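Local structure of putative endonuclease/exonuclease/phosphatase family protein (Bacteroides vulgatus ATCC 8482, 3G6S) at residues Lys197-Val202 against Lys235-Pro240; Ser93-Leu98 against Val115-Trp120; Phe9-Asp14 against His49-Asp54. The protein probably hydrolyses phosphate ester bonds, perhaps as a nuclease acting on DNA or RNA. One frame throughout, in Å; residues are numbered along the deposited sequence.

Contact 1: residues Lys197-Val202 against Lys235-Pro240; sequences KTAARV and KSCEIP
Arg201 O accepts the backbone N-H of Cys237 at 2.8 Å. The angle at the hydrogen is 155° and the donor lies nearly in line with the carbonyl. The same oxygen is approached by Ser236 CA at 3.0 Å, a CA-H...O contact bent to 125°, so two consecutive residues of 235-240 close on one acceptor. Arg201 N reaches Lys235 O over 3.3 Å, a weak bond bent to 122° at the hydrogen. Val202 pairs in parallel with Cys237, and Val202 CA stands 3.3 Å from Cys237 O, which continues the seam toward a backbone bond between Cys237 and Thr203. These are the marks of a parallel edge pair: strand 201-204 is one of the two outermost strands of the seven-stranded mixed sheet, itself one of the two sheets of the DNase I-like fold, and 233-239 is its inner neighbour. The far edge of 233-239 meets strand 254-260, where Lys235 and Ser236 both face Asp257 in a classic beta bulge.

Side chains add little to the seam. Ala199 CB, in the loop between helix 195-198 and the strand, touches Cys237 SG at 3.8 Å; with SG anti to its own carbonyl carbon, the sulfur lies beside the backbone N, on the side where Ala199 CB sits. Val202 lies on the same face as Cys237, its CG2 4.4 Å from Cys237 CB, and Tyr196 of helix 195-198 touches both residues. The face carrying Arg201 and Ser236 is joined by their CB atoms, 3.9 Å apart, beyond which the extended arginine chain runs away from the strand. Lys235 likewise turns from the contact, and its NZ forms a salt bridge with Asp3.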
loop_
_atom_site.group_PDB
_atom_site.type_symbol
_atom_site.label_atom_id
_atom_site.label_comp_id
_atom_site.label_asym_id
_atom_site.label_seq_id
_atom_site.Cartn_x
_atom_site.Cartn_y
_atom_site.Cartn_z
ATOM N N LYS A 197 -10.642 -2.011 -11.313
ATOM C CA LYS A 197 -11.864 -1.936 -12.116
ATOM C C LYS A 197 -11.709 -1.092 -13.389
ATOM O O LYS A 197 -12.551 -1.164 -14.278
ATOM C CB LYS A 197 -13.009 -1.333 -11.300
ATOM C CG LYS A 197 -13.940 -2.325 -10.615
ATOM C CD LYS A 197 -13.533 -2.610 -9.180
ATOM C CE LYS A 197 -14.641 -3.345 -8.432
ATOM N NZ LYS A 197 -15.897 -2.537 -8.421
ATOM N N THR A 198 -10.657 -0.281 -13.483
ATOM C CA THR A 198 -10.475 0.563 -14.666
ATOM C C THR A 198 -9.323 0.148 -15.569
ATOM O O THR A 198 -9.117 0.751 -16.618
ATOM C CB THR A 198 -10.264 2.057 -14.284
ATOM O OG1 THR A 198 -9.205 2.169 -13.322
ATOM C CG2 THR A 198 -11.533 2.651 -13.726
ATOM N N ALA A 199 -8.572 -0.868 -15.153
ATOM C CA ALA A 199 -7.439 -1.357 -15.934
ATOM C C ALA A 199 -7.905 -1.926 -17.267
ATOM O O ALA A 199 -8.929 -2.603 -17.339
ATOM C CB ALA A 199 -6.685 -2.434 -15.155
ATOM N N ALA A 200 -7.144 -1.649 -18.319
ATOM C CA ALA A 200 -7.470 -2.135 -19.653
ATOM C C ALA A 200 -7.241 -3.641 -19.749
ATOM O O ALA A 200 -7.849 -4.319 -20.575
ATOM C CB ALA A 200 -6.613 -1.413 -20.684
ATOM N N ARG A 201 -6.363 -4.155 -18.898
ATOM C CA ARG A 201 -6.040 -5.576 -18.895
ATOM C C ARG A 201 -5.822 -6.034 -17.453
ATOM O O ARG A 201 -5.138 -5.368 -16.681
ATOM C CB ARG A 201 -4.788 -5.811 -19.750
ATOM C CG ARG A 201 -4.267 -7.221 -19.751
ATOM C CD ARG A 201 -3.128 -7.385 -20.756
ATOM N NE ARG A 201 -2.543 -8.723 -20.664
ATOM C CZ ARG A 201 -1.674 -9.238 -21.532
ATOM N NH1 ARG A 201 -1.272 -8.526 -22.583
ATOM N NH2 ARG A 201 -1.212 -10.471 -21.352
ATOM N N VAL A 202 -6.434 -7.160 -17.097
ATOM C CA VAL A 202 -6.346 -7.722 -15.758
ATOM C C VAL A 202 -5.960 -9.191 -15.810
ATOM O O VAL A 202 -6.589 -9.976 -16.521
ATOM C CB VAL A 202 -7.699 -7.603 -15.033
ATOM C CG1 VAL A 202 -7.650 -8.348 -13.706
ATOM C CG2 VAL A 202 -8.046 -6.148 -14.815
ATOM N N LYS A 235 -2.913 0.931 -17.401
ATOM C CA LYS A 235 -2.691 -0.008 -18.501
ATOM C C LYS A 235 -3.086 -1.438 -18.139
ATOM O O LYS A 235 -3.798 -2.109 -18.896
ATOM C CB LYS A 235 -1.219 0.029 -18.941
ATOM C CG LYS A 235 -0.826 1.312 -19.680
ATOM C CD LYS A 235 0.682 1.428 -19.890
ATOM C CE LYS A 235 1.420 1.681 -18.569
ATOM N NZ LYS A 235 2.913 1.720 -18.730
ATOM N N SER A 236 -2.620 -1.908 -16.985
ATOM C CA SER A 236 -2.946 -3.260 -16.554
ATOM C C SER A 236 -2.760 -3.512 -15.068
ATOM O O SER A 236 -2.061 -2.780 -14.374
ATOM C CB SER A 236 -2.132 -4.281 -17.349
ATOM O OG SER A 236 -0.747 -4.049 -17.218
ATOM N N CYS A 237 -3.414 -4.566 -14.600
ATOM C CA CYS A 237 -3.367 -4.973 -13.213
ATOM C C CYS A 237 -3.173 -6.472 -13.115
ATOM O O CYS A 237 -3.696 -7.240 -13.925
ATOM C CB CYS A 237 -4.665 -4.596 -12.504
ATOM S SG CYS A 237 -4.719 -2.901 -11.921
ATOM N N GLU A 238 -2.419 -6.893 -12.115
ATOM C CA GLU A 238 -2.198 -8.306 -11.922
ATOM C C GLU A 238 -2.133 -8.650 -10.448
ATOM O O GLU A 238 -1.563 -7.913 -9.642
ATOM C CB GLU A 238 -0.905 -8.742 -12.599
ATOM C CG GLU A 238 -0.591 -10.206 -12.364
ATOM C CD GLU A 238 0.820 -10.570 -12.761
ATOM O OE1 GLU A 238 1.183 -10.364 -13.943
ATOM O OE2 GLU A 238 1.567 -11.064 -11.888
ATOM N N ILE A 239 -2.737 -9.775 -10.099
ATOM C CA ILE A 239 -2.722 -10.253 -8.728
ATOM C C ILE A 239 -2.291 -11.705 -8.855
ATOM O O ILE A 239 -3.108 -12.579 -9.122
ATOM C CB ILE A 239 -4.120 -10.166 -8.079
ATOM C CG1 ILE A 239 -4.572 -8.702 -8.013
ATOM C CG2 ILE A 239 -4.085 -10.759 -6.681
ATOM C CD1 ILE A 239 -5.979 -8.519 -7.475
ATOM N N PRO A 240 -0.988 -11.972 -8.697
ATOM C CA PRO A 240 -0.455 -13.333 -8.805
ATOM C C PRO A 240 -1.014 -14.277 -7.755
ATOM O O PRO A 240 -1.126 -13.920 -6.578
ATOM C CB PRO A 240 1.049 -13.125 -8.662
ATOM C CG PRO A 240 1.134 -11.930 -7.746
ATOM C CD PRO A 240 0.077 -11.018 -8.336
#

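Contact 2: residues Ser93-Leu98 against Val115-Trp120; sequences SNTFWL and VRIATW
Asn94 and Trp120 form a hydrogen-bonded antiparallel pair, with Trp120 N to Asn94 O at 2.8 Å and nearly straight (169°), and Asn94 N to Trp120 O in return. Phe96 and Ala118 repeat the reciprocal pattern, and Leu98 N bonds Arg116 O from well above the carbonyl plane. The short segments 93-97 and 117-120 run antiparallel, their N-to-C directions 167° apart.

Ring contacts divide between the two faces. The Trp120 indole, set between its own backbone N and carbonyl carbon (chi1 63°), folds across to lie against the backbone of Ser93 and Asn94: Asn94 N lies 3.7 Å above the ring plane, over its centre, and Ser93 CA makes a CH-pi contact with the six-membered ring. Ala118 CB touches Phe96 CZ at 3.5 Å, over the face of the ring. Among the residues of the other face, Ile117 CG2 sits 3.4 Å from the centroid of the Trp97 five-membered ring, while Val115 CG2 meets that ring at its edge.

One water, in the indole plane, accepts from Trp120 NE1 at 3.2 Å and from Asn94 ND2 at 2.6 Å. With a leucine in place of Trp120, this water would probably lose one of its two donors and the backbone of Ser93 and Asn94 its flat cover.

This is an edge pair of the six-stranded sheet, one of the two in the DNase I-like fold. Leu153 of helix 144-161 packs on Phe96 and Leu98, strand 131-138 continues the sheet beyond 117-125, and Ile65, from the other sheet, touches Ser93 and Thr119.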
loop_
_atom_site.group_PDB
_atom_site.type_symbol
_atom_site.label_atom_id
_atom_site.label_comp_id
_atom_site.label_asym_id
_atom_site.label_seq_id
_atom_site.Cartn_x
_atom_site.Cartn_y
_atom_site.Cartn_z
ATOM N N SER A 93 8.210 14.047 2.125
ATOM C CA SER A 93 7.514 12.858 2.578
ATOM C C SER A 93 7.228 12.953 4.059
ATOM O O SER A 93 7.885 13.697 4.783
ATOM C CB SER A 93 8.373 11.627 2.311
ATOM O OG SER A 93 9.642 11.772 2.912
ATOM N N ASN A 94 6.249 12.189 4.515
ATOM C CA ASN A 94 5.914 12.208 5.922
ATOM C C ASN A 94 4.874 11.141 6.230
ATOM O O ASN A 94 4.469 10.380 5.351
ATOM C CB ASN A 94 5.389 13.591 6.303
ATOM C CG ASN A 94 5.310 13.779 7.791
ATOM O OD1 ASN A 94 6.319 13.678 8.486
ATOM N ND2 ASN A 94 4.109 14.041 8.298
ATOM N N THR A 95 4.455 11.077 7.485
ATOM C CA THR A 95 3.452 10.111 7.892
ATOM C C THR A 95 2.561 10.742 8.960
ATOM O O THR A 95 3.060 11.397 9.866
ATOM C CB THR A 95 4.129 8.794 8.397
ATOM O OG1 THR A 95 3.153 7.946 9.018
ATOM C CG2 THR A 95 5.238 9.098 9.374
ATOM N N PHE A 96 1.246 10.586 8.821
ATOM C CA PHE A 96 0.303 11.141 9.785
ATOM C C PHE A 96 -0.592 10.044 10.341
ATOM O O PHE A 96 -0.707 8.968 9.752
ATOM C CB PHE A 96 -0.550 12.243 9.144
ATOM C CG PHE A 96 -1.316 11.799 7.933
ATOM C CD1 PHE A 96 -2.576 11.212 8.057
ATOM C CD2 PHE A 96 -0.764 11.948 6.663
ATOM C CE1 PHE A 96 -3.273 10.774 6.933
ATOM C CE2 PHE A 96 -1.449 11.514 5.535
ATOM C CZ PHE A 96 -2.708 10.925 5.670
ATOM N N TRP A 97 -1.229 10.319 11.475
ATOM C CA TRP A 97 -2.099 9.344 12.125
ATOM C C TRP A 97 -3.565 9.464 11.737
ATOM O O TRP A 97 -4.145 10.549 11.778
ATOM C CB TRP A 97 -1.928 9.443 13.648
ATOM C CG TRP A 97 -0.724 8.706 14.107
ATOM C CD1 TRP A 97 -0.690 7.462 14.681
ATOM C CD2 TRP A 97 0.639 9.084 13.889
ATOM N NE1 TRP A 97 0.615 7.039 14.821
ATOM C CE2 TRP A 97 1.449 8.018 14.345
ATOM C CE3 TRP A 97 1.256 10.221 13.345
ATOM C CZ2 TRP A 97 2.842 8.050 14.273
ATOM C CZ3 TRP A 97 2.646 10.257 13.268
ATOM C CH2 TRP A 97 3.425 9.174 13.735
ATOM N N LEU A 98 -4.152 8.336 11.344
ATOM C CA LEU A 98 -5.554 8.303 10.952
ATOM C C LEU A 98 -6.405 8.472 12.208
ATOM O O LEU A 98 -6.840 7.498 12.828
ATOM C CB LEU A 98 -5.886 6.976 10.244
ATOM C CG LEU A 98 -5.056 6.630 8.988
ATOM C CD1 LEU A 98 -5.630 5.383 8.306
ATOM C CD2 LEU A 98 -5.074 7.803 8.010
ATOM N N VAL A 115 -4.034 1.552 16.525
ATOM C CA VAL A 115 -3.538 2.796 15.949
ATOM C C VAL A 115 -3.232 2.568 14.459
ATOM O O VAL A 115 -2.670 1.539 14.077
ATOM C CB VAL A 115 -2.262 3.285 16.689
ATOM C CG1 VAL A 115 -1.191 2.198 16.688
ATOM C CG2 VAL A 115 -1.730 4.549 16.028
ATOM N N ARG A 116 -3.612 3.524 13.618
ATOM C CA ARG A 116 -3.386 3.399 12.183
ATOM C C ARG A 116 -2.662 4.616 11.602
ATOM O O ARG A 116 -2.732 5.715 12.158
ATOM C CB ARG A 116 -4.726 3.190 11.470
ATOM C CG ARG A 116 -5.466 1.926 11.904
ATOM C CD ARG A 116 -4.710 0.662 11.513
ATOM N NE ARG A 116 -5.202 -0.510 12.231
ATOM C CZ ARG A 116 -4.843 -1.765 11.973
ATOM N NH1 ARG A 116 -3.978 -2.029 11.001
ATOM N NH2 ARG A 116 -5.350 -2.761 12.693
ATOM N N ILE A 117 -1.957 4.419 10.490
ATOM C CA ILE A 117 -1.229 5.512 9.855
ATOM C C ILE A 117 -1.235 5.452 8.332
ATOM O O ILE A 117 -1.629 4.454 7.717
ATOM C CB ILE A 117 0.256 5.533 10.266
ATOM C CG1 ILE A 117 0.914 4.206 9.881
ATOM C CG2 ILE A 117 0.393 5.835 11.746
ATOM C CD1 ILE A 117 2.397 4.144 10.165
ATOM N N ALA A 118 -0.773 6.544 7.739
ATOM C CA ALA A 118 -0.646 6.662 6.295
ATOM C C ALA A 118 0.702 7.340 6.065
ATOM O O ALA A 118 1.018 8.325 6.721
ATOM C CB ALA A 118 -1.772 7.519 5.729
ATOM N N THR A 119 1.515 6.787 5.177
ATOM C CA THR A 119 2.807 7.390 4.869
ATOM C C THR A 119 2.706 7.875 3.423
ATOM O O THR A 119 2.202 7.156 2.563
ATOM C CB THR A 119 3.971 6.375 5.023
ATOM O OG1 THR A 119 4.201 6.127 6.415
ATOM C CG2 THR A 119 5.256 6.917 4.400
ATOM N N TRP A 120 3.151 9.105 3.170
ATOM C CA TRP A 120 3.092 9.686 1.831
ATOM C C TRP A 120 4.417 10.260 1.391
ATOM O O TRP A 120 5.315 10.476 2.201
ATOM C CB TRP A 120 2.042 10.801 1.763
ATOM C CG TRP A 120 2.335 11.976 2.647
ATOM C CD1 TRP A 120 1.905 12.160 3.922
ATOM C CD2 TRP A 120 3.162 13.114 2.331
ATOM N NE1 TRP A 120 2.407 13.340 4.425
ATOM C CE2 TRP A 120 3.178 13.946 3.470
ATOM C CE3 TRP A 120 3.882 13.509 1.193
ATOM C CZ2 TRP A 120 3.893 15.149 3.516
ATOM C CZ3 TRP A 120 4.599 14.714 1.236
ATOM C CH2 TRP A 120 4.591 15.519 2.396
HETATM O O HOH W 1 1.906 14.903 7.182
#

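Contact 3: residues Phe9-Asp14 against His49-Asp54; sequences FNIRYD and HNQFQD
Gln51 reaches from the first turn of helix 49-58 to lay its amide against the backbone of Arg12, Tyr13 and Asp14, an arrangement in which one buried side chain supplies the largest single share of the buried surface. With CG anti to the carbonyl carbon (chi1 -56°) and an extended chain beyond it, Gln51 CD arrives 3.1 Å from Asp14 N. The aliphatic part packs too, Gln51 CG lying 3.8 Å from Asp14 CB, while Ile11 CD1 passes the end of Gln51, the two side chains running antiparallel. The Asp14 carboxylate and Asn50 amide planes stand 83° apart.

Within 9-14 the loop carries its own internal bonds. Asn10 OD1 accepts from Arg12 N at 2.9 Å and 155°, in the carbonyl plane, an Asx turn at the end of strand 2-10. Tyr13 CE2 lies 3.7 Å above the centre of the Arg12 guanidinium. Asn10 ND2 bonds Glu46 and Asp172, a cluster consistent with the active-site end of this family's fold.

Arg26 bonds the carbonyls of Ile11 and Arg12. Chemically, the uncharged amide of Gln51 would be able to bond backbone groups here, but which of its atoms faces Asp14 N is uncertain.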
loop_
_atom_site.group_PDB
_atom_site.type_symbol
_atom_site.label_atom_id
_atom_site.label_comp_id
_atom_site.label_asym_id
_atom_site.label_seq_id
_atom_site.Cartn_x
_atom_site.Cartn_y
_atom_site.Cartn_z
ATOM N N PHE A 9 1.320 -4.173 -1.129
ATOM C CA PHE A 9 1.510 -5.509 -0.595
ATOM C C PHE A 9 1.652 -5.597 0.926
ATOM O O PHE A 9 2.502 -4.941 1.531
ATOM C CB PHE A 9 2.738 -6.117 -1.276
ATOM C CG PHE A 9 3.015 -7.529 -0.881
ATOM C CD1 PHE A 9 1.977 -8.444 -0.755
ATOM C CD2 PHE A 9 4.321 -7.957 -0.672
ATOM C CE1 PHE A 9 2.230 -9.773 -0.422
ATOM C CE2 PHE A 9 4.594 -9.286 -0.337
ATOM C CZ PHE A 9 3.548 -10.200 -0.213
ATOM N N ASN A 10 0.795 -6.409 1.537
ATOM C CA ASN A 10 0.820 -6.636 2.983
ATOM C C ASN A 10 1.753 -7.839 3.143
ATOM O O ASN A 10 1.472 -8.919 2.628
ATOM C CB ASN A 10 -0.587 -6.996 3.494
ATOM C CG ASN A 10 -0.653 -7.112 5.022
ATOM O OD1 ASN A 10 0.284 -7.587 5.671
ATOM N ND2 ASN A 10 -1.777 -6.703 5.594
ATOM N N ILE A 11 2.856 -7.664 3.856
ATOM C CA ILE A 11 3.802 -8.752 4.007
ATOM C C ILE A 11 3.615 -9.635 5.237
ATOM O O ILE A 11 4.361 -10.593 5.419
ATOM C CB ILE A 11 5.236 -8.215 4.008
ATOM C CG1 ILE A 11 5.462 -7.314 5.213
ATOM C CG2 ILE A 11 5.485 -7.415 2.736
ATOM C CD1 ILE A 11 6.889 -6.882 5.361
ATOM N N ARG A 12 2.621 -9.328 6.069
ATOM C CA ARG A 12 2.368 -10.097 7.295
ATOM C C ARG A 12 3.514 -9.871 8.280
ATOM O O ARG A 12 4.621 -10.365 8.072
ATOM C CB ARG A 12 2.257 -11.590 6.979
ATOM C CG ARG A 12 2.208 -12.469 8.210
ATOM C CD ARG A 12 0.948 -12.257 9.015
ATOM N NE ARG A 12 1.039 -12.956 10.291
ATOM C CZ ARG A 12 0.080 -12.985 11.211
ATOM N NH1 ARG A 12 -1.067 -12.352 11.006
ATOM N NH2 ARG A 12 0.272 -13.643 12.345
ATOM N N TYR A 13 3.249 -9.139 9.356
ATOM C CA TYR A 13 4.292 -8.852 10.332
ATOM C C TYR A 13 4.991 -10.112 10.841
ATOM O O TYR A 13 4.411 -11.201 10.856
ATOM C CB TYR A 13 3.717 -8.050 11.508
ATOM C CG TYR A 13 2.876 -8.860 12.457
ATOM C CD1 TYR A 13 3.454 -9.518 13.542
ATOM C CD2 TYR A 13 1.501 -8.972 12.273
ATOM C CE1 TYR A 13 2.679 -10.265 14.424
ATOM C CE2 TYR A 13 0.717 -9.717 13.147
ATOM C CZ TYR A 13 1.308 -10.359 14.220
ATOM O OH TYR A 13 0.534 -11.097 15.093
ATOM N N ASP A 14 6.248 -9.938 11.240
ATOM C CA ASP A 14 7.091 -11.011 11.763
ATOM C C ASP A 14 6.520 -11.593 13.054
ATOM O O ASP A 14 6.485 -10.921 14.085
ATOM C CB ASP A 14 8.502 -10.479 12.039
ATOM C CG ASP A 14 9.458 -11.560 12.532
ATOM O OD1 ASP A 14 9.022 -12.452 13.292
ATOM O OD2 ASP A 14 10.656 -11.505 12.172
ATOM N N HIS A 49 9.973 -3.139 12.330
ATOM C CA HIS A 49 11.306 -2.581 12.154
ATOM C C HIS A 49 12.381 -3.550 11.650
ATOM O O HIS A 49 13.188 -3.198 10.786
ATOM C CB HIS A 49 11.791 -1.917 13.440
ATOM C CG HIS A 49 13.120 -1.256 13.281
ATOM N ND1 HIS A 49 14.305 -1.951 13.378
ATOM C CD2 HIS A 49 13.448 0.005 12.920
ATOM C CE1 HIS A 49 15.309 -1.145 13.081
ATOM N NE2 HIS A 49 14.817 0.047 12.798
ATOM N N ASN A 50 12.404 -4.766 12.176
ATOM C CA ASN A 50 13.400 -5.711 11.715
ATOM C C ASN A 50 13.093 -6.087 10.272
ATOM O O ASN A 50 14.009 -6.287 9.478
ATOM C CB ASN A 50 13.399 -6.945 12.605
ATOM C CG ASN A 50 12.078 -7.649 12.600
ATOM O OD1 ASN A 50 11.807 -8.467 11.721
ATOM N ND2 ASN A 50 11.230 -7.331 13.576
ATOM N N GLN A 51 11.805 -6.165 9.929
ATOM C CA GLN A 51 11.404 -6.507 8.560
ATOM C C GLN A 51 11.719 -5.336 7.622
ATOM O O GLN A 51 12.104 -5.531 6.468
ATOM C CB GLN A 51 9.908 -6.818 8.472
ATOM C CG GLN A 51 9.436 -7.911 9.397
ATOM C CD GLN A 51 7.956 -8.168 9.274
ATOM O OE1 GLN A 51 7.524 -8.964 8.448
ATOM N NE2 GLN A 51 7.164 -7.477 10.084
ATOM N N PHE A 52 11.548 -4.117 8.118
ATOM C CA PHE A 52 11.850 -2.957 7.314
ATOM C C PHE A 52 13.331 -3.020 6.963
ATOM O O PHE A 52 13.713 -2.809 5.812
ATOM C CB PHE A 52 11.557 -1.691 8.098
ATOM C CG PHE A 52 11.790 -0.439 7.318
ATOM C CD1 PHE A 52 10.886 -0.032 6.345
ATOM C CD2 PHE A 52 12.909 0.341 7.559
ATOM C CE1 PHE A 52 11.091 1.145 5.623
ATOM C CE2 PHE A 52 13.125 1.517 6.843
ATOM C CZ PHE A 52 12.211 1.921 5.873
ATOM N N GLN A 53 14.165 -3.321 7.957
ATOM C CA GLN A 53 15.613 -3.413 7.741
ATOM C C GLN A 53 15.992 -4.523 6.759
ATOM O O GLN A 53 16.929 -4.366 5.978
ATOM C CB GLN A 53 16.349 -3.638 9.069
ATOM C CG GLN A 53 16.457 -2.395 9.949
ATOM C CD GLN A 53 17.137 -1.219 9.235
ATOM O OE1 GLN A 53 16.543 -0.572 8.364
ATOM N NE2 GLN A 53 18.388 -0.945 9.601
ATOM N N ASP A 54 15.278 -5.648 6.799
ATOM C CA ASP A 54 15.579 -6.733 5.880
ATOM C C ASP A 54 15.270 -6.301 4.454
ATOM O O ASP A 54 15.995 -6.652 3.523
ATOM C CB ASP A 54 14.768 -7.986 6.204
ATOM C CG ASP A 54 15.135 -8.588 7.536
ATOM O OD1 ASP A 54 16.302 -8.428 7.968
ATOM O OD2 ASP A 54 14.257 -9.234 8.150
#

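Overall arrangement
The three contacts differ in depth. Contact 2 is buried and joins an outermost strand of the six-stranded sheet to its neighbour, with side chains packed on both faces. Contact 1 also secures an outermost strand, but in parallel, at the surface, and mainly through backbone atoms. Contact 3 is partly buried and pairs no strands: a helix side chain meets a loop. Contacts 1 and 3 both reach the seven-stranded sheet, contact 3 through the end of strand 2-10, yet lie on opposite sides of the chain's centre, their own centres about 26 Å apart. Contacts 2 and 3 are closer, about 17 Å between centres. Aromatic packing marks contact 2, and amide-to-backbone approach contact 3.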